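Local structure of dihydropyrimidinase (Brevibacillus agri, 3SFW) at residues A[273-278]-A[284-289]; A[135-140]-A[170-175]; A[7-10]-A[15-18]. The protein catalyses the hydrolytic ring opening of dihydropyrimidines, probably at its two-zinc centre, as in other members of the amidohydrolase family. One frame throughout, in Å; residues are numbered along the deposited sequence.

Contact 1 of 3, residues A[273-278]-A[284-289]; sequences TALEKP and KYVWSP
The carbonyl oxygen of Y285 lies between the L275 side chain and the indole face of W287: L275 CD1 approaches to 3.9 Å from Y285 O, and the plane of the W287 indole, centred on the same atom, is 3.5 Å from Y285 O. Y285 contributes the largest share of the contact. Its CG lies beside the backbone N and anti to the carbonyl carbon (chi1 -63°), which brings the ring against the 3-10 turn of 273-276. There A274 CB sits over one face in a CH-pi contact, 3.7 Å from the ring centroid of Y285 and 16° off the normal. The aliphatic part of K277 crosses the same ring obliquely, K277 CE touching Y285 CE2 at 3.6 Å. Farther along, L275 meets V286 at about a right angle, with L275 CD2 3.7 Å from V286 CG2. The phenol end is held elsewhere, Y285 OH hydrogen-bonding to P417 O. This is apolar packing within the long loop between helix 265-269 and helix 295-305 of the barrel domain: L275 also rests on I206 and V286 on H208 of helix 206-210, while P289 reaches the zinc ligand H239.

Contact 2 of 3, residues A[135-140]-A[170-175]; sequences EELESV and LIRAKE
R172 leaves its helix with CG anti to the backbone N (chi1 -178°) and then bends at chi2 (58°), a course that carries the guanidinium across to E138 and the main chain of the neighbouring helix. The two helices, 131-142 and 163-176, belong to the helical shell of the TIM-barrel domain of this amidohydrolase. Their short segments run in broadly the same direction, crossing at -38° with axes 10.6 Å apart, a wide spacing bridged by the arginine. Its stem does the apolar part, R172 CG lying 4.1 Å from L137 CD1 as the two side chains run antiparallel to one another in passing; L137 is buried and also packs on L101 and L149. The polar end is gripped from several directions. R172 NE bonds to L134 O, consistent with the kink in the first helix, where E138 N bonds to E135 O and not to the turn before. Within its own helix R172 NH2 forms a salt bridge with E175 OE2 at 2.9 Å. Toward E138, whose extended chain carries its carboxylate out to the solvent, the link is made by water: one molecule accepts from R172 NH2 (2.8 Å) and donates to E138 OE2, while a second accepts from R172 NH1 (2.8 Å) and donates only weakly to E138 OE1. With NE and both terminal nitrogens engaged, the guanidinium is fixed in rotation, and the carboxylates of E138 and E175 would be expected to offset its charge. E138 CB, close to the helix backbone, also approaches R172 NH1 to 3.7 Å. At the guanidinium edge, in its plane, E135 O stands 4.0 Å from R172 NH1.

Contact 3 of 3, residues A[7-10]-A[15-18]; sequences NGTV and DTYQ
Y17 and V10 lie side by side on one face of the sheet, pointing the same way, with the tyrosine ring turned so that V10 covers it. Y17 CG sits between its backbone N and carbonyl carbon (chi1 59°), a rotamer that stands the ring out from the strand, beside the V10 side chain, with one face turned to it. V10 CB is over the ring face, 3.9 Å from the Y17 centroid and displaced toward the phenol rim. The branch V10 CG1, anti to its backbone N (chi1 179°), reaches farther out, to 3.5 Å from Y17 OH. The ring edge is taken by D15 CB, in plane. V10 and Y17 form the hydrogen-bonded pair of an antiparallel beta hairpin, strands 9-11 and 16-18, in which V10 N donates to Y17 O at 2.8 Å with a bent N-H angle of 134°, and Y17 N returns a bond to V10 O at 3.0 Å. T16 CA adds a CA-H...O contact to V10 O at 3.3 Å. On the other face T9 and Q18 make the non-hydrogen-bonded pair. T9 CG2, anti to the backbone N, lies 3.7 Å from Y17 O on the partner strand, leaving OG1 beside Q18, where T9 OG1 touches Q18 CG at 3.6 Å; the Q18 chain then bends at chi2. Strand 9-11 is also paired in parallel with strand 49-59, and V10 packs on L50 there. Across the tetramer interface Y17 and D15 meet A386 of the third subunit, and D15 OD1 is hydrogen-bonded to T384 OG1 of that same subunit.

In the fold
From the N terminus, contact 3 comes first and closes the four residues 11-14 that join strands 9-11 and 16-18, a hairpin that reaches the rest of the fold through strand 49-59. Contact 2 follows much later and closes a 29-residue excursion, 141-169, that includes the carboxylated K150 bridging the two zincs; it ties two helices of the barrel's outer layer. Contact 1, last, closes only the five residues 279-283, within the loop between helices 265-269 and 295-305. The three follow one another in series, none enclosing or crossing another. Their centres are 37 to 42 Å apart and they do not touch, and each lies in a separate part of the subunit.

Contact 1 of 3, residues A[273-278]-A[284-289]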
loop_
_atom_site.group_PDB
_atom_site.type_symbol
_atom_site.label_atom_id
_atom_site.label_comp_id
_atom_site.label_asym_id
_atom_site.label_seq_id
_atom_site.Cartn_x
_atom_site.Cartn_y
_atom_site.Cartn_z
ATOM N N THR A 273 -2.539 0.298 28.664
ATOM C CA THR A 273 -2.016 0.300 30.044
ATOM C C THR A 273 -3.089 0.446 31.149
ATOM O O THR A 273 -2.850 0.081 32.316
ATOM C CB THR A 273 -0.869 1.350 30.292
ATOM O OG1 THR A 273 -1.357 2.682 30.088
ATOM C CG2 THR A 273 0.345 1.061 29.387
ATOM N N ALA A 274 -4.259 0.988 30.814
ATOM C CA ALA A 274 -5.313 1.166 31.834
ATOM C C ALA A 274 -5.748 -0.216 32.387
ATOM O O ALA A 274 -6.288 -0.307 33.493
ATOM C CB ALA A 274 -6.534 1.912 31.252
ATOM N N LEU A 275 -5.597 -1.255 31.572
ATOM C CA LEU A 275 -6.083 -2.571 31.972
ATOM C C LEU A 275 -5.160 -3.187 33.012
ATOM O O LEU A 275 -5.474 -4.259 33.552
ATOM C CB LEU A 275 -6.194 -3.525 30.776
ATOM C CG LEU A 275 -7.557 -3.255 30.105
ATOM C CD1 LEU A 275 -7.300 -2.444 28.858
ATOM C CD2 LEU A 275 -8.309 -4.515 29.769
ATOM N N GLU A 276 -3.978 -2.585 33.167
ATOM C CA GLU A 276 -2.976 -3.111 34.121
ATOM C C GLU A 276 -3.206 -2.585 35.523
ATOM O O GLU A 276 -2.486 -2.985 36.459
ATOM C CB GLU A 276 -1.548 -2.747 33.695
ATOM C CG GLU A 276 -1.079 -3.292 32.368
ATOM C CD GLU A 276 0.192 -2.539 31.890
ATOM O OE1 GLU A 276 0.895 -1.932 32.732
ATOM O OE2 GLU A 276 0.478 -2.531 30.695
ATOM N N LYS A 277 -4.178 -1.688 35.693
ATOM C CA LYS A 277 -4.375 -1.083 37.022
ATOM C C LYS A 277 -4.659 -2.179 38.031
ATOM O O LYS A 277 -5.467 -3.067 37.778
ATOM C CB LYS A 277 -5.487 -0.036 37.056
ATOM C CG LYS A 277 -5.228 1.223 36.244
ATOM C CD LYS A 277 -6.545 2.011 36.127
ATOM C CE LYS A 277 -6.391 3.259 35.240
ATOM N NZ LYS A 277 -5.518 4.308 35.884
ATOM N N PRO A 278 -3.969 -2.133 39.189
ATOM C CA PRO A 278 -4.035 -3.249 40.142
ATOM C C PRO A 278 -5.361 -3.311 40.954
ATOM O O PRO A 278 -6.247 -2.433 40.822
ATOM C CB PRO A 278 -2.833 -2.970 41.070
ATOM C CG PRO A 278 -2.762 -1.455 41.118
ATOM C CD PRO A 278 -3.215 -0.976 39.713
ATOM N N LYS A 284 -12.494 -2.236 35.057
ATOM C CA LYS A 284 -13.236 -1.025 34.627
ATOM C C LYS A 284 -13.045 -0.705 33.133
ATOM O O LYS A 284 -13.903 -0.028 32.527
ATOM C CB LYS A 284 -12.770 0.166 35.431
ATOM C CG LYS A 284 -13.237 0.129 36.896
ATOM C CD LYS A 284 -12.677 1.339 37.667
ATOM C CE LYS A 284 -13.325 1.461 39.036
ATOM N NZ LYS A 284 -12.740 2.602 39.853
ATOM N N TYR A 285 -11.915 -1.144 32.576
ATOM C CA TYR A 285 -11.546 -0.780 31.191
ATOM C C TYR A 285 -11.697 -1.943 30.233
ATOM O O TYR A 285 -11.182 -1.892 29.106
ATOM C CB TYR A 285 -10.080 -0.258 31.146
ATOM C CG TYR A 285 -9.942 0.994 31.962
ATOM C CD1 TYR A 285 -10.218 2.239 31.390
ATOM C CD2 TYR A 285 -9.692 0.931 33.357
ATOM C CE1 TYR A 285 -10.206 3.408 32.159
ATOM C CE2 TYR A 285 -9.644 2.106 34.128
ATOM C CZ TYR A 285 -9.919 3.344 33.510
ATOM O OH TYR A 285 -9.941 4.530 34.234
ATOM N N VAL A 286 -12.390 -2.995 30.677
ATOM C CA VAL A 286 -12.590 -4.184 29.828
ATOM C C VAL A 286 -13.845 -3.972 28.933
ATOM O O VAL A 286 -14.921 -3.738 29.428
ATOM C CB VAL A 286 -12.785 -5.459 30.713
ATOM C CG1 VAL A 286 -13.400 -6.629 29.876
ATOM C CG2 VAL A 286 -11.423 -5.859 31.297
ATOM N N TRP A 287 -13.585 -3.853 27.640
ATOM C CA TRP A 287 -14.609 -3.711 26.570
ATOM C C TRP A 287 -13.885 -4.126 25.311
ATOM O O TRP A 287 -12.657 -4.337 25.343
ATOM C CB TRP A 287 -15.108 -2.256 26.434
ATOM C CG TRP A 287 -14.012 -1.210 26.451
ATOM C CD1 TRP A 287 -13.073 -0.993 25.490
ATOM C CD2 TRP A 287 -13.838 -0.177 27.445
ATOM N NE1 TRP A 287 -12.292 0.125 25.838
ATOM C CE2 TRP A 287 -12.750 0.625 27.035
ATOM C CE3 TRP A 287 -14.476 0.106 28.683
ATOM C CZ2 TRP A 287 -12.275 1.706 27.817
ATOM C CZ3 TRP A 287 -14.068 1.213 29.412
ATOM C CH2 TRP A 287 -13.003 2.030 28.957
ATOM N N SER A 288 -14.627 -4.345 24.217
ATOM C CA SER A 288 -14.012 -4.980 23.035
ATOM C C SER A 288 -14.389 -4.164 21.815
ATOM O O SER A 288 -15.475 -3.639 21.787
ATOM C CB SER A 288 -14.553 -6.398 22.848
ATOM O OG SER A 288 -14.211 -7.201 23.984
ATOM N N PRO A 289 -13.480 -4.002 20.849
ATOM C CA PRO A 289 -12.062 -4.365 20.888
ATOM C C PRO A 289 -11.376 -3.732 22.050
ATOM O O PRO A 289 -11.841 -2.743 22.602
ATOM C CB PRO A 289 -11.498 -3.787 19.580
ATOM C CG PRO A 289 -12.483 -2.714 19.185
ATOM C CD PRO A 289 -13.815 -3.243 19.620
#

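Contact 2 of 3, residues A[135-140]-A[170-175]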
loop_
_atom_site.group_PDB
_atom_site.type_symbol
_atom_site.label_atom_id
_atom_site.label_comp_id
_atom_site.label_asym_id
_atom_site.label_seq_id
_atom_site.Cartn_x
_atom_site.Cartn_y
_atom_site.Cartn_z
ATOM N N GLU A 135 -36.628 -12.633 4.210
ATOM C CA GLU A 135 -37.960 -12.148 3.811
ATOM C C GLU A 135 -38.463 -11.095 4.781
ATOM O O GLU A 135 -38.994 -10.049 4.375
ATOM C CB GLU A 135 -38.982 -13.311 3.706
ATOM C CG GLU A 135 -38.560 -14.405 2.711
ATOM C CD GLU A 135 -39.648 -14.781 1.676
ATOM O OE1 GLU A 135 -39.296 -15.458 0.666
ATOM O OE2 GLU A 135 -40.848 -14.442 1.890
ATOM N N GLU A 136 -38.226 -11.334 6.063
ATOM C CA GLU A 136 -38.671 -10.447 7.117
ATOM C C GLU A 136 -38.040 -9.067 7.036
ATOM O O GLU A 136 -38.641 -8.074 7.468
ATOM C CB GLU A 136 -38.339 -11.070 8.478
ATOM C CG GLU A 136 -39.261 -10.672 9.510
ATOM C CD GLU A 136 -39.092 -11.364 10.856
ATOM O OE1 GLU A 136 -38.287 -12.299 11.072
ATOM O OE2 GLU A 136 -39.756 -10.856 11.737
ATOM N N LEU A 137 -36.814 -9.003 6.514
ATOM C CA LEU A 137 -36.081 -7.718 6.479
ATOM C C LEU A 137 -36.784 -6.664 5.635
ATOM O O LEU A 137 -36.588 -5.470 5.832
ATOM C CB LEU A 137 -34.636 -7.936 5.995
ATOM C CG LEU A 137 -33.719 -8.545 7.068
ATOM C CD1 LEU A 137 -32.385 -8.906 6.437
ATOM C CD2 LEU A 137 -33.547 -7.503 8.211
ATOM N N GLU A 138 -37.618 -7.089 4.677
ATOM C CA GLU A 138 -38.295 -6.086 3.845
ATOM C C GLU A 138 -39.173 -5.118 4.627
ATOM O O GLU A 138 -39.003 -3.885 4.549
ATOM C CB GLU A 138 -39.074 -6.733 2.680
ATOM C CG GLU A 138 -39.629 -5.673 1.735
ATOM C CD GLU A 138 -40.326 -6.292 0.537
ATOM O OE1 GLU A 138 -41.127 -7.237 0.734
ATOM O OE2 GLU A 138 -40.006 -5.889 -0.593
ATOM N N SER A 139 -40.033 -5.644 5.500
ATOM C CA SER A 139 -40.852 -4.720 6.306
ATOM C C SER A 139 -40.042 -4.107 7.417
ATOM O O SER A 139 -40.356 -3.018 7.878
ATOM C CB SER A 139 -42.083 -5.438 6.864
ATOM O OG SER A 139 -41.686 -6.473 7.739
ATOM N N VAL A 140 -38.996 -4.795 7.861
ATOM C CA VAL A 140 -38.110 -4.158 8.867
ATOM C C VAL A 140 -37.570 -2.845 8.316
ATOM O O VAL A 140 -37.633 -1.789 8.994
ATOM C CB VAL A 140 -36.928 -5.090 9.288
ATOM C CG1 VAL A 140 -35.870 -4.291 10.164
ATOM C CG2 VAL A 140 -37.466 -6.310 10.110
ATOM N N LEU A 170 -25.345 -8.647 3.478
ATOM C CA LEU A 170 -24.868 -7.512 2.622
ATOM C C LEU A 170 -25.606 -7.462 1.280
ATOM O O LEU A 170 -26.022 -6.379 0.831
ATOM C CB LEU A 170 -23.355 -7.613 2.365
ATOM C CG LEU A 170 -22.474 -7.219 3.574
ATOM C CD1 LEU A 170 -21.070 -7.914 3.413
ATOM C CD2 LEU A 170 -22.346 -5.665 3.657
ATOM N N ILE A 171 -25.851 -8.639 0.706
ATOM C CA ILE A 171 -26.583 -8.716 -0.567
ATOM C C ILE A 171 -28.000 -8.224 -0.389
ATOM O O ILE A 171 -28.506 -7.422 -1.176
ATOM C CB ILE A 171 -26.571 -10.138 -1.136
ATOM C CG1 ILE A 171 -25.138 -10.446 -1.611
ATOM C CG2 ILE A 171 -27.506 -10.257 -2.343
ATOM C CD1 ILE A 171 -24.930 -11.806 -1.988
ATOM N N ARG A 172 -28.641 -8.710 0.650
ATOM C CA ARG A 172 -30.022 -8.309 0.934
ATOM C C ARG A 172 -30.092 -6.831 1.286
ATOM O O ARG A 172 -31.040 -6.141 0.917
ATOM C CB ARG A 172 -30.563 -9.170 2.067
ATOM C CG ARG A 172 -32.049 -8.855 2.398
ATOM C CD ARG A 172 -32.957 -9.065 1.151
ATOM N NE ARG A 172 -34.367 -9.255 1.550
ATOM C CZ ARG A 172 -35.438 -8.934 0.802
ATOM N NH1 ARG A 172 -36.661 -9.107 1.311
ATOM N NH2 ARG A 172 -35.307 -8.432 -0.425
ATOM N N ALA A 173 -29.152 -6.361 2.105
ATOM C CA ALA A 173 -29.090 -4.938 2.444
ATOM C C ALA A 173 -28.941 -4.044 1.212
ATOM O O ALA A 173 -29.534 -2.961 1.164
ATOM C CB ALA A 173 -27.924 -4.661 3.469
ATOM N N LYS A 174 -28.103 -4.439 0.261
ATOM C CA LYS A 174 -27.988 -3.652 -0.958
ATOM C C LYS A 174 -29.340 -3.589 -1.672
ATOM O O LYS A 174 -29.750 -2.526 -2.143
ATOM C CB LYS A 174 -26.950 -4.216 -1.910
ATOM C CG LYS A 174 -26.804 -3.266 -3.125
ATOM C CD LYS A 174 -26.387 -3.972 -4.377
ATOM C CE LYS A 174 -26.263 -2.960 -5.574
ATOM N NZ LYS A 174 -25.528 -1.704 -5.190
ATOM N N GLU A 175 -30.042 -4.718 -1.704
ATOM C CA GLU A 175 -31.356 -4.750 -2.391
ATOM C C GLU A 175 -32.334 -3.777 -1.709
ATOM O O GLU A 175 -33.170 -3.184 -2.385
ATOM C CB GLU A 175 -31.984 -6.149 -2.298
ATOM C CG GLU A 175 -31.310 -7.251 -3.078
ATOM C CD GLU A 175 -31.985 -8.616 -2.848
ATOM O OE1 GLU A 175 -31.350 -9.650 -3.177
ATOM O OE2 GLU A 175 -33.107 -8.662 -2.270
HETATM O O HOH W 1 -37.669 -7.404 -1.585
HETATM O O HOH W 2 -39.134 -9.760 0.136
#

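Contact 3 of 3, residues A[7-10]-A[15-18]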
loop_
_atom_site.group_PDB
_atom_site.type_symbol
_atom_site.label_atom_id
_atom_site.label_comp_id
_atom_site.label_asym_id
_atom_site.label_seq_id
_atom_site.Cartn_x
_atom_site.Cartn_y
_atom_site.Cartn_z
ATOM N N ASN A 7 -27.879 35.888 20.620
ATOM C CA ASN A 7 -26.531 36.302 20.989
ATOM C C ASN A 7 -25.505 35.178 21.029
ATOM O O ASN A 7 -24.424 35.375 21.579
ATOM C CB ASN A 7 -26.521 37.007 22.362
ATOM C CG ASN A 7 -27.526 38.131 22.453
ATOM O OD1 ASN A 7 -27.693 38.901 21.498
ATOM N ND2 ASN A 7 -28.214 38.249 23.620
ATOM N N GLY A 8 -25.846 34.023 20.463
ATOM C CA GLY A 8 -24.931 32.876 20.435
ATOM C C GLY A 8 -24.223 32.756 19.081
ATOM O O GLY A 8 -24.509 33.542 18.151
ATOM N N THR A 9 -23.269 31.829 19.010
ATOM C CA THR A 9 -22.548 31.495 17.754
ATOM C C THR A 9 -22.950 30.096 17.292
ATOM O O THR A 9 -22.733 29.117 18.006
ATOM C CB THR A 9 -21.073 31.552 17.985
ATOM O OG1 THR A 9 -20.744 32.847 18.490
ATOM C CG2 THR A 9 -20.272 31.301 16.665
ATOM N N VAL A 10 -23.661 30.040 16.166
ATOM C CA VAL A 10 -24.078 28.759 15.550
ATOM C C VAL A 10 -22.879 28.108 14.849
ATOM O O VAL A 10 -22.188 28.754 14.084
ATOM C CB VAL A 10 -25.199 29.005 14.510
ATOM C CG1 VAL A 10 -25.667 27.640 13.806
ATOM C CG2 VAL A 10 -26.387 29.710 15.217
ATOM N N ASP A 15 -21.044 25.532 8.643
ATOM C CA ASP A 15 -21.152 26.974 8.858
ATOM C C ASP A 15 -20.681 27.333 10.262
ATOM O O ASP A 15 -20.745 26.491 11.186
ATOM C CB ASP A 15 -22.624 27.391 8.675
ATOM C CG ASP A 15 -23.083 27.276 7.231
ATOM O OD1 ASP A 15 -22.476 27.945 6.388
ATOM O OD2 ASP A 15 -23.996 26.487 6.956
ATOM N N THR A 16 -20.274 28.595 10.432
ATOM C CA THR A 16 -19.955 29.187 11.749
ATOM C C THR A 16 -20.306 30.680 11.697
ATOM O O THR A 16 -19.722 31.431 10.903
ATOM C CB THR A 16 -18.413 29.099 12.087
ATOM O OG1 THR A 16 -17.933 27.741 11.948
ATOM C CG2 THR A 16 -18.140 29.574 13.504
ATOM N N TYR A 17 -21.239 31.134 12.535
ATOM C CA TYR A 17 -21.763 32.502 12.357
ATOM C C TYR A 17 -22.521 32.932 13.582
ATOM O O TYR A 17 -23.026 32.095 14.335
ATOM C CB TYR A 17 -22.669 32.615 11.112
ATOM C CG TYR A 17 -23.886 31.723 11.086
ATOM C CD1 TYR A 17 -23.813 30.399 10.618
ATOM C CD2 TYR A 17 -25.099 32.157 11.606
ATOM C CE1 TYR A 17 -24.938 29.579 10.610
ATOM C CE2 TYR A 17 -26.239 31.336 11.586
ATOM C CZ TYR A 17 -26.133 30.036 11.111
ATOM O OH TYR A 17 -27.216 29.213 11.142
ATOM N N GLN A 18 -22.602 34.244 13.776
ATOM C CA GLN A 18 -23.359 34.802 14.884
ATOM C C GLN A 18 -24.748 35.176 14.407
ATOM O O GLN A 18 -24.903 35.956 13.467
ATOM C CB GLN A 18 -22.600 36.006 15.432
ATOM C CG GLN A 18 -21.465 35.566 16.314
ATOM C CD GLN A 18 -20.209 36.372 16.116
ATOM O OE1 GLN A 18 -20.022 37.422 16.744
ATOM N NE2 GLN A 18 -19.305 35.865 15.258
#